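Local coordinates for protein PlaB phospholipase (Legionella pneumophila, PDB 6ZTI) that acts as a phospholipase of the alpha/beta hydrolase type, probably contributing to virulence, with an activity controlled by NAD(H)-mediated tetramerization, at residues P36-N41 with W290-L295; W109-F114 with W174-S179; I19-W24 with R74-A79. All coordinates share one frame; numbering follows the deposited sequence.

Contact 1. Residues P36-N41 with W290-L295; sequences PQWLEN and WILRCL
Trp-38 and Leu-39 reach out from one helix to meet Ile-291, Leu-292 and Leu-295 on another, and every cross-contact is apolar. The axes of the two short segments come no closer than 12.0 Å and cross at -54°. This spacing is wide for packed helices, and it is long side chains that bridge it; about 157 Å² is buried in total. Leu-39 and Leu-295 point at each other tip to tip, Leu-39 CD2 lying 4.2 Å from Leu-295 CD1. Leu-39 CD2 also faces Ile-291 CG2, more loosely, at 4.5 Å.

Helices 35-44 and 286-296 cover one face of the central parallel sheet of the alpha/beta hydrolase fold: Leu-39 rests on Phe-20 of strand 16-21, while Ile-291 and Leu-295 both rest on Ile-127 of strand 123-129. The contacts of Leu-39 with Ile-291 and Leu-295 are therefore the part of the interface that runs on into the sheet core.

The aromatic contact is made by the far corner of an indole. With CG of Trp-38 anti to the backbone N (chi1 -175°), the ring is carried across the gap although its CA-CB bond is aimed neither at the other helix nor away from it, and CH2 comes within 4.2 Å of Leu-292 CD2. The two side chains cross at about a right angle, the methyl approaching the ring obliquely. Met-279 and Ala-282, from loops, also pack against the indole, and Leu-48 adds to the apolar surroundings of Leu-292.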
loop_
_atom_site.group_PDB
_atom_site.type_symbol
_atom_site.label_atom_id
_atom_site.label_comp_id
_atom_site.label_asym_id
_atom_site.label_seq_id
_atom_site.Cartn_x
_atom_site.Cartn_y
_atom_site.Cartn_z
ATOM N N PRO B 36 34.706 -13.258 27.785
ATOM C CA PRO B 36 35.603 -12.149 28.174
ATOM C C PRO B 36 36.429 -12.442 29.416
ATOM O O PRO B 36 37.650 -12.233 29.413
ATOM C CB PRO B 36 34.631 -10.979 28.386
ATOM C CG PRO B 36 33.448 -11.314 27.526
ATOM C CD PRO B 36 33.313 -12.808 27.627
ATOM N N GLN B 37 35.792 -12.914 30.490
ATOM C CA GLN B 37 36.536 -13.290 31.691
ATOM C C GLN B 37 37.549 -14.391 31.395
ATOM O O GLN B 37 38.648 -14.401 31.963
ATOM C CB GLN B 37 35.561 -13.734 32.786
ATOM C CG GLN B 37 34.767 -12.575 33.401
ATOM C CD GLN B 37 33.309 -12.917 33.735
ATOM O OE1 GLN B 37 32.759 -13.922 33.274
ATOM N NE2 GLN B 37 32.679 -12.061 34.537
ATOM N N TRP B 38 37.207 -15.326 30.502
ATOM C CA TRP B 38 38.131 -16.415 30.195
ATOM C C TRP B 38 39.351 -15.915 29.430
ATOM O O TRP B 38 40.477 -16.347 29.708
ATOM C CB TRP B 38 37.415 -17.507 29.407
ATOM C CG TRP B 38 38.266 -18.721 29.149
ATOM C CD1 TRP B 38 38.572 -19.705 30.034
ATOM C CD2 TRP B 38 38.914 -19.076 27.915
ATOM N NE1 TRP B 38 39.373 -20.653 29.436
ATOM C CE2 TRP B 38 39.596 -20.286 28.136
ATOM C CE3 TRP B 38 38.984 -18.484 26.654
ATOM C CZ2 TRP B 38 40.336 -20.914 27.145
ATOM C CZ3 TRP B 38 39.720 -19.111 25.670
ATOM C CH2 TRP B 38 40.384 -20.315 25.919
ATOM N N LEU B 39 39.150 -15.016 28.457
ATOM C CA LEU B 39 40.283 -14.430 27.744
ATOM C C LEU B 39 41.201 -13.682 28.697
ATOM O O LEU B 39 42.425 -13.672 28.518
ATOM C CB LEU B 39 39.799 -13.483 26.646
ATOM C CG LEU B 39 39.152 -14.094 25.409
ATOM C CD1 LEU B 39 38.756 -12.993 24.440
ATOM C CD2 LEU B 39 40.081 -15.073 24.728
ATOM N N GLU B 40 40.623 -13.034 29.710
ATOM C CA GLU B 40 41.435 -12.357 30.713
ATOM C C GLU B 40 42.383 -13.334 31.395
ATOM O O GLU B 40 43.565 -13.028 31.602
ATOM C CB GLU B 40 40.524 -11.684 31.737
ATOM C CG GLU B 40 41.204 -10.636 32.594
ATOM C CD GLU B 40 40.268 -10.085 33.651
ATOM O OE1 GLU B 40 39.706 -10.892 34.428
ATOM O OE2 GLU B 40 40.075 -8.849 33.688
ATOM N N ASN B 41 41.889 -14.525 31.744
ATOM C CA ASN B 41 42.742 -15.486 32.438
ATOM C C ASN B 41 43.761 -16.113 31.493
ATOM O O ASN B 41 44.884 -16.419 31.909
ATOM C CB ASN B 41 41.884 -16.557 33.106
ATOM C CG ASN B 41 41.010 -15.992 34.217
ATOM O OD1 ASN B 41 40.498 -14.873 34.115
ATOM N ND2 ASN B 41 40.846 -16.758 35.291
ATOM N N TRP B 290 39.203 -21.886 19.122
ATOM C CA TRP B 290 39.612 -21.347 17.832
ATOM C C TRP B 290 39.741 -19.831 17.855
ATOM O O TRP B 290 40.523 -19.282 17.071
ATOM C CB TRP B 290 38.641 -21.808 16.741
ATOM C CG TRP B 290 38.907 -23.231 16.402
ATOM C CD1 TRP B 290 38.173 -24.316 16.774
ATOM C CD2 TRP B 290 40.031 -23.738 15.676
ATOM N NE1 TRP B 290 38.756 -25.467 16.300
ATOM C CE2 TRP B 290 39.901 -25.138 15.628
ATOM C CE3 TRP B 290 41.128 -23.138 15.053
ATOM C CZ2 TRP B 290 40.822 -25.949 14.972
ATOM C CZ3 TRP B 290 42.048 -23.943 14.415
ATOM C CH2 TRP B 290 41.887 -25.337 14.373
ATOM N N ILE B 291 39.020 -19.142 18.748
ATOM C CA ILE B 291 39.261 -17.711 18.931
ATOM C C ILE B 291 40.688 -17.471 19.398
ATOM O O ILE B 291 41.359 -16.540 18.934
ATOM C CB ILE B 291 38.244 -17.102 19.916
ATOM C CG1 ILE B 291 36.923 -16.858 19.204
ATOM C CG2 ILE B 291 38.776 -15.793 20.502
ATOM C CD1 ILE B 291 35.798 -16.393 20.084
ATOM N N LEU B 292 41.170 -18.294 20.333
ATOM C CA LEU B 292 42.521 -18.113 20.865
ATOM C C LEU B 292 43.567 -18.290 19.773
ATOM O O LEU B 292 44.549 -17.538 19.708
ATOM C CB LEU B 292 42.765 -19.099 22.011
ATOM C CG LEU B 292 44.051 -18.966 22.827
ATOM C CD1 LEU B 292 44.191 -17.568 23.413
ATOM C CD2 LEU B 292 44.065 -20.004 23.939
ATOM N N ARG B 293 43.359 -19.267 18.890
ATOM C CA ARG B 293 44.252 -19.451 17.752
ATOM C C ARG B 293 44.236 -18.225 16.846
ATOM O O ARG B 293 45.291 -17.738 16.419
ATOM C CB ARG B 293 43.835 -20.697 16.967
ATOM C CG ARG B 293 44.200 -22.019 17.609
ATOM C CD ARG B 293 45.713 -22.238 17.651
ATOM N NE ARG B 293 46.356 -22.049 16.349
ATOM C CZ ARG B 293 46.467 -22.991 15.413
ATOM N NH1 ARG B 293 45.971 -24.208 15.612
ATOM N NH2 ARG B 293 47.075 -22.710 14.266
ATOM N N CYS B 294 43.038 -17.717 16.535
ATOM C CA CYS B 294 42.913 -16.565 15.641
ATOM C C CYS B 294 43.624 -15.350 16.221
ATOM O O CYS B 294 44.377 -14.662 15.521
ATOM C CB CYS B 294 41.430 -16.256 15.382
ATOM S SG CYS B 294 40.517 -17.529 14.413
ATOM N N LEU B 295 43.415 -15.088 17.515
ATOM C CA LEU B 295 44.070 -13.964 18.176
ATOM C C LEU B 295 45.585 -14.094 18.183
ATOM O O LEU B 295 46.284 -13.085 18.332
ATOM C CB LEU B 295 43.576 -13.836 19.618
ATOM C CG LEU B 295 42.145 -13.333 19.805
ATOM C CD1 LEU B 295 41.753 -13.406 21.271
ATOM C CD2 LEU B 295 42.005 -11.905 19.289
#

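Contact 2. Residues W109-F114 with W174-S179; sequences WMDLYF and WQLNES
A small, partly buried helix-helix contact joins helix 102-114 to helix 171-180, with Asp-111 at its centre facing Leu-176 and Ser-179. Only 116 Å² is buried between the two segments, and the nearest CA atoms, those of Asp-111 and Leu-176, are 7.7 Å apart.

The polar half is a single bond: Ser-179 OG donates to Asp-111 OD1 over 2.7 Å. The hydroxyl meets the carboxylate on the syn side of OD1, lying 20° out of the carboxylate plane. OD1 has a second partner in the hydroxyl of Tyr-183, while Lys-115 NZ is hydrogen-bonded to Ser-179 OG, so the serine joins the lysine to the carboxylate and the nearby ammonium would be expected to favour a charged aspartate.

The apolar half uses the stem of the same side chain. Asp-111 and Leu-176 slide past each other in opposite directions, bringing Leu-176 CD1 to 3.7 Å from Asp-111 CB. The CA-CB bond of Leu-176 is directed neither at the other helix nor away from it; CG anti to the backbone N (chi1 -178°) helps bring CD1 nearer.

Beyond the contact, the CA-CB bond of Trp-109 points away from helix 171-180, and its indole packs on Ala-73 of helix 69-89, whereas helix 171-180 sends Trp-174 onto strands 340-349 and 452-463 of the mixed sheet, placing the pair between the hydrolase helices and those later strands.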
loop_
_atom_site.group_PDB
_atom_site.type_symbol
_atom_site.label_atom_id
_atom_site.label_comp_id
_atom_site.label_asym_id
_atom_site.label_seq_id
_atom_site.Cartn_x
_atom_site.Cartn_y
_atom_site.Cartn_z
ATOM N N TRP B 109 32.012 0.099 9.562
ATOM C CA TRP B 109 32.926 1.054 10.177
ATOM C C TRP B 109 34.262 1.099 9.443
ATOM O O TRP B 109 34.764 2.181 9.112
ATOM C CB TRP B 109 33.130 0.692 11.647
ATOM C CG TRP B 109 34.277 1.430 12.268
ATOM C CD1 TRP B 109 34.290 2.726 12.689
ATOM C CD2 TRP B 109 35.587 0.913 12.523
ATOM N NE1 TRP B 109 35.530 3.050 13.188
ATOM C CE2 TRP B 109 36.345 1.954 13.099
ATOM C CE3 TRP B 109 36.194 -0.323 12.315
ATOM C CZ2 TRP B 109 37.674 1.792 13.469
ATOM C CZ3 TRP B 109 37.514 -0.486 12.690
ATOM C CH2 TRP B 109 38.239 0.562 13.260
ATOM N N MET B 110 34.855 -0.074 9.179
ATOM C CA MET B 110 36.064 -0.126 8.364
ATOM C C MET B 110 35.853 0.587 7.030
ATOM O O MET B 110 36.721 1.330 6.569
ATOM C CB MET B 110 36.479 -1.582 8.118
ATOM C CG MET B 110 36.974 -2.312 9.352
ATOM S SD MET B 110 37.164 -4.096 9.137
ATOM C CE MET B 110 38.444 -4.097 7.873
ATOM N N ASP B 111 34.687 0.394 6.414
ATOM C CA ASP B 111 34.447 0.974 5.096
ATOM C C ASP B 111 34.283 2.485 5.200
ATOM O O ASP B 111 34.771 3.227 4.342
ATOM C CB ASP B 111 33.213 0.315 4.466
ATOM C CG ASP B 111 33.141 0.495 2.955
ATOM O OD1 ASP B 111 34.002 -0.049 2.240
ATOM O OD2 ASP B 111 32.193 1.156 2.478
ATOM N N LEU B 112 33.628 2.963 6.257
ATOM C CA LEU B 112 33.382 4.399 6.379
ATOM C C LEU B 112 34.671 5.168 6.654
ATOM O O LEU B 112 34.842 6.289 6.170
ATOM C CB LEU B 112 32.363 4.669 7.488
ATOM C CG LEU B 112 30.886 4.421 7.167
ATOM C CD1 LEU B 112 30.079 4.498 8.437
ATOM C CD2 LEU B 112 30.341 5.422 6.135
ATOM N N TYR B 113 35.589 4.584 7.430
ATOM C CA TYR B 113 36.744 5.316 7.945
ATOM C C TYR B 113 38.085 4.879 7.370
ATOM O O TYR B 113 39.043 5.645 7.475
ATOM C CB TYR B 113 36.805 5.199 9.479
ATOM C CG TYR B 113 35.658 5.903 10.159
ATOM C CD1 TYR B 113 35.716 7.267 10.418
ATOM C CD2 TYR B 113 34.507 5.213 10.518
ATOM C CE1 TYR B 113 34.656 7.926 11.028
ATOM C CE2 TYR B 113 33.447 5.859 11.123
ATOM C CZ TYR B 113 33.528 7.219 11.378
ATOM O OH TYR B 113 32.464 7.865 11.971
ATOM N N PHE B 114 38.188 3.696 6.742
ATOM C CA PHE B 114 39.517 3.216 6.369
ATOM C C PHE B 114 39.572 2.492 5.030
ATOM O O PHE B 114 40.591 1.854 4.731
ATOM C CB PHE B 114 40.057 2.305 7.469
ATOM C CG PHE B 114 40.356 3.033 8.748
ATOM C CD1 PHE B 114 41.501 3.782 8.863
ATOM C CD2 PHE B 114 39.481 2.992 9.816
ATOM C CE1 PHE B 114 41.777 4.473 10.026
ATOM C CE2 PHE B 114 39.749 3.679 10.967
ATOM C CZ PHE B 114 40.904 4.421 11.074
ATOM N N TRP B 174 24.275 -5.252 -0.170
ATOM C CA TRP B 174 24.903 -5.379 -1.486
ATOM C C TRP B 174 26.003 -4.343 -1.663
ATOM O O TRP B 174 27.112 -4.662 -2.107
ATOM C CB TRP B 174 23.857 -5.218 -2.589
ATOM C CG TRP B 174 24.398 -5.434 -4.001
ATOM C CD1 TRP B 174 25.145 -4.563 -4.741
ATOM C CD2 TRP B 174 24.216 -6.592 -4.821
ATOM N NE1 TRP B 174 25.445 -5.109 -5.964
ATOM C CE2 TRP B 174 24.888 -6.355 -6.037
ATOM C CE3 TRP B 174 23.549 -7.808 -4.645
ATOM C CZ2 TRP B 174 24.911 -7.283 -7.068
ATOM C CZ3 TRP B 174 23.588 -8.729 -5.660
ATOM C CH2 TRP B 174 24.252 -8.457 -6.866
ATOM N N GLN B 175 25.696 -3.082 -1.339
ATOM C CA GLN B 175 26.672 -2.004 -1.462
ATOM C C GLN B 175 27.904 -2.278 -0.613
ATOM O O GLN B 175 29.041 -2.133 -1.080
ATOM C CB GLN B 175 26.024 -0.676 -1.060
ATOM C CG GLN B 175 26.977 0.524 -0.999
ATOM C CD GLN B 175 26.260 1.812 -0.659
ATOM O OE1 GLN B 175 25.939 2.073 0.505
ATOM N NE2 GLN B 175 26.003 2.628 -1.673
ATOM N N LEU B 176 27.708 -2.661 0.649
ATOM C CA LEU B 176 28.865 -2.920 1.498
ATOM C C LEU B 176 29.684 -4.091 0.966
ATOM O O LEU B 176 30.913 -4.013 0.872
ATOM C CB LEU B 176 28.413 -3.175 2.936
ATOM C CG LEU B 176 29.541 -3.414 3.941
ATOM C CD1 LEU B 176 30.475 -2.206 4.055
ATOM C CD2 LEU B 176 28.972 -3.775 5.306
ATOM N N ASN B 177 29.019 -5.172 0.566
ATOM C CA ASN B 177 29.758 -6.353 0.159
ATOM C C ASN B 177 30.389 -6.181 -1.211
ATOM O O ASN B 177 31.437 -6.778 -1.484
ATOM C CB ASN B 177 28.827 -7.549 0.200
ATOM C CG ASN B 177 28.460 -7.915 1.606
ATOM O OD1 ASN B 177 29.092 -7.454 2.570
ATOM N ND2 ASN B 177 27.438 -8.727 1.748
ATOM N N GLU B 178 29.795 -5.359 -2.077
ATOM C CA GLU B 178 30.471 -5.047 -3.326
ATOM C C GLU B 178 31.713 -4.211 -3.060
ATOM O O GLU B 178 32.765 -4.439 -3.666
ATOM C CB GLU B 178 29.518 -4.335 -4.276
ATOM C CG GLU B 178 30.199 -3.882 -5.549
ATOM C CD GLU B 178 29.230 -3.428 -6.626
ATOM O OE1 GLU B 178 28.112 -2.987 -6.283
ATOM O OE2 GLU B 178 29.595 -3.520 -7.817
ATOM N N SER B 179 31.617 -3.248 -2.143
ATOM C CA SER B 179 32.816 -2.539 -1.710
ATOM C C SER B 179 33.888 -3.518 -1.245
ATOM O O SER B 179 35.066 -3.376 -1.594
ATOM C CB SER B 179 32.474 -1.558 -0.587
ATOM O OG SER B 179 33.571 -0.707 -0.293
#

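Contact 3. Residues I19-W24 with R74-A79; sequences IFVHGW and RAFDQA
Residues Ile-19 to Val-21 run as extended strand past the helix that carries Phe-76, and the closest pair of CA atoms, Val-21 and Phe-76, is 9.8 Å apart, a gap spanned by side chains alone. Ile-19 and Val-21, two residues apart on the strand, both direct CB toward the helix. Phe-76 answers from the other side: its trans chi1 (-180°) sends the ring out toward the strand.

One ring atom makes both contacts. Phe-76 CE1 lies 4.4 Å from Ile-19 CG2, which comes in at the ring edge near its plane, and 4.5 Å from Val-21 CG2, which approaches obliquely. These distances describe a loose apolar seat, with 90 Å² buried between the segments. The ring also touches Cys-96 of strand 93-99 and meets Phe-468 of the second subunit edge-to-face, so this core residue lies close to a subunit interface.

Beyond the strand the chain passes into loop at His-22. Its ND1 donates to Gly-23 O over 2.8 Å in a nearly straight bond (162°), aimed at a carbonyl lone pair with the oxygen in the imidazole plane. The imidazole stacks on Tyr-60, and the backbone O of His-22 is bonded to the hydroxyl of that tyrosine.

Strands 55-60 and 93-99 flank strand 16-21 and are joined through helix 69-89. The contact is thus the helix of a beta-alpha-beta crossover lying over the strand it skips, in a 2-1-3 strand order that is part of the alpha/beta hydrolase sheet.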
loop_
_atom_site.group_PDB
_atom_site.type_symbol
_atom_site.label_atom_id
_atom_site.label_comp_id
_atom_site.label_asym_id
_atom_site.label_seq_id
_atom_site.Cartn_x
_atom_site.Cartn_y
_atom_site.Cartn_z
ATOM N N ILE B 19 37.861 -6.041 21.924
ATOM C CA ILE B 19 36.554 -5.410 22.043
ATOM C C ILE B 19 35.512 -6.411 21.558
ATOM O O ILE B 19 35.570 -6.864 20.408
ATOM C CB ILE B 19 36.457 -4.106 21.231
ATOM C CG1 ILE B 19 37.536 -3.110 21.668
ATOM C CG2 ILE B 19 35.083 -3.487 21.399
ATOM C CD1 ILE B 19 37.613 -1.882 20.778
ATOM N N PHE B 20 34.560 -6.745 22.424
ATOM C CA PHE B 20 33.440 -7.600 22.059
ATOM C C PHE B 20 32.305 -6.767 21.478
ATOM O O PHE B 20 32.056 -5.645 21.926
ATOM C CB PHE B 20 32.952 -8.377 23.281
ATOM C CG PHE B 20 33.882 -9.480 23.704
ATOM C CD1 PHE B 20 34.946 -9.215 24.553
ATOM C CD2 PHE B 20 33.705 -10.779 23.235
ATOM C CE1 PHE B 20 35.811 -10.219 24.933
ATOM C CE2 PHE B 20 34.568 -11.784 23.610
ATOM C CZ PHE B 20 35.625 -11.507 24.464
ATOM N N VAL B 21 31.613 -7.321 20.477
ATOM C CA VAL B 21 30.526 -6.620 19.793
ATOM C C VAL B 21 29.398 -7.604 19.510
ATOM O O VAL B 21 29.606 -8.611 18.824
ATOM C CB VAL B 21 30.999 -5.964 18.482
ATOM C CG1 VAL B 21 29.871 -5.178 17.832
ATOM C CG2 VAL B 21 32.173 -5.072 18.734
ATOM N N HIS B 22 28.192 -7.292 19.987
ATOM C CA HIS B 22 27.117 -8.269 20.039
ATOM C C HIS B 22 26.235 -8.209 18.784
ATOM O O HIS B 22 26.554 -7.543 17.796
ATOM C CB HIS B 22 26.306 -8.068 21.319
ATOM C CG HIS B 22 25.709 -6.702 21.459
ATOM N ND1 HIS B 22 24.580 -6.307 20.772
ATOM C CD2 HIS B 22 26.075 -5.644 22.225
ATOM C CE1 HIS B 22 24.279 -5.064 21.101
ATOM N NE2 HIS B 22 25.169 -4.638 21.984
ATOM N N GLY B 23 25.103 -8.913 18.823
ATOM C CA GLY B 23 24.197 -9.012 17.705
ATOM C C GLY B 23 22.922 -8.225 17.938
ATOM O O GLY B 23 22.828 -7.426 18.867
ATOM N N TRP B 24 21.919 -8.494 17.095
ATOM C CA TRP B 24 20.701 -7.709 17.118
ATOM C C TRP B 24 19.728 -8.231 18.169
ATOM O O TRP B 24 19.770 -9.397 18.570
ATOM C CB TRP B 24 20.027 -7.690 15.741
ATOM C CG TRP B 24 19.724 -9.030 15.095
ATOM C CD1 TRP B 24 20.608 -10.041 14.813
ATOM C CD2 TRP B 24 18.453 -9.469 14.596
ATOM N NE1 TRP B 24 19.959 -11.084 14.194
ATOM C CE2 TRP B 24 18.638 -10.756 14.045
ATOM C CE3 TRP B 24 17.177 -8.904 14.567
ATOM C CZ2 TRP B 24 17.594 -11.483 13.481
ATOM C CZ3 TRP B 24 16.138 -9.633 14.004
ATOM C CH2 TRP B 24 16.355 -10.907 13.473
ATOM N N ARG B 74 29.152 4.700 12.801
ATOM C CA ARG B 74 29.645 6.015 13.202
ATOM C C ARG B 74 29.812 6.106 14.716
ATOM O O ARG B 74 30.763 6.724 15.209
ATOM C CB ARG B 74 28.678 7.101 12.729
ATOM C CG ARG B 74 28.938 7.688 11.357
ATOM C CD ARG B 74 27.884 8.771 11.042
ATOM N NE ARG B 74 28.125 10.038 11.741
ATOM C CZ ARG B 74 27.216 10.996 11.914
ATOM N NH1 ARG B 74 25.977 10.835 11.460
ATOM N NH2 ARG B 74 27.540 12.117 12.549
ATOM N N ALA B 75 28.868 5.535 15.468
ATOM C CA ALA B 75 28.924 5.616 16.921
ATOM C C ALA B 75 29.997 4.698 17.501
ATOM O O ALA B 75 30.567 5.010 18.550
ATOM C CB ALA B 75 27.550 5.300 17.511
ATOM N N PHE B 76 30.300 3.579 16.835
ATOM C CA PHE B 76 31.451 2.764 17.225
ATOM C C PHE B 76 32.733 3.589 17.179
ATOM O O PHE B 76 33.518 3.600 18.139
ATOM C CB PHE B 76 31.547 1.531 16.323
ATOM C CG PHE B 76 32.699 0.626 16.653
ATOM C CD1 PHE B 76 32.708 -0.102 17.822
ATOM C CD2 PHE B 76 33.770 0.519 15.805
ATOM C CE1 PHE B 76 33.762 -0.928 18.136
ATOM C CE2 PHE B 76 34.829 -0.305 16.117
ATOM C CZ PHE B 76 34.825 -1.022 17.289
ATOM N N ASP B 77 32.944 4.326 16.084
ATOM C CA ASP B 77 34.142 5.158 15.985
ATOM C C ASP B 77 34.243 6.123 17.155
ATOM O O ASP B 77 35.329 6.322 17.714
ATOM C CB ASP B 77 34.150 5.934 14.669
ATOM C CG ASP B 77 35.512 6.514 14.348
ATOM O OD1 ASP B 77 36.402 5.719 14.003
ATOM O OD2 ASP B 77 35.703 7.753 14.444
ATOM N N GLN B 78 33.122 6.746 17.533
ATOM C CA GLN B 78 33.144 7.691 18.643
ATOM C C GLN B 78 33.409 6.979 19.962
ATOM O O GLN B 78 34.109 7.512 20.836
ATOM C CB GLN B 78 31.817 8.449 18.711
ATOM C CG GLN B 78 31.765 9.536 19.764
ATOM C CD GLN B 78 32.599 10.725 19.383
ATOM O OE1 GLN B 78 32.564 11.182 18.240
ATOM N NE2 GLN B 78 33.363 11.238 20.336
ATOM N N ALA B 79 32.839 5.785 20.128
ATOM C CA ALA B 79 33.042 5.028 21.357
ATOM C C ALA B 79 34.504 4.647 21.525
ATOM O O ALA B 79 35.046 4.711 22.634
ATOM C CB ALA B 79 32.164 3.780 21.354
#

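All three contacts involve the alpha/beta hydrolase part of the chain. Contacts 1 and 3, 19 Å apart between centres, share strand 16-21 as a base: Phe-20, on the sheet face turned from Phe-76, places CZ 3.5 Å from Leu-39 CD1. Contacts 2 and 3, with centres 15 Å apart, meet where Trp-109 packs edge-to-face on Phe-76 and its NE1 probably hydrogen-bonds Asp-77 OD1 (2.9 Å). Contacts 1 and 2, 27 Å apart between centres, do not touch. Along the chain contact 3 closes before contact 2 opens, contact 2 is nested within contact 1, and contacts 1 and 3 interleave. Contacts 1 and 3 pack helices on the sheet's two faces; contact 2 extends from helix 102-114 to helix 171-180, bordering the mixed sheet.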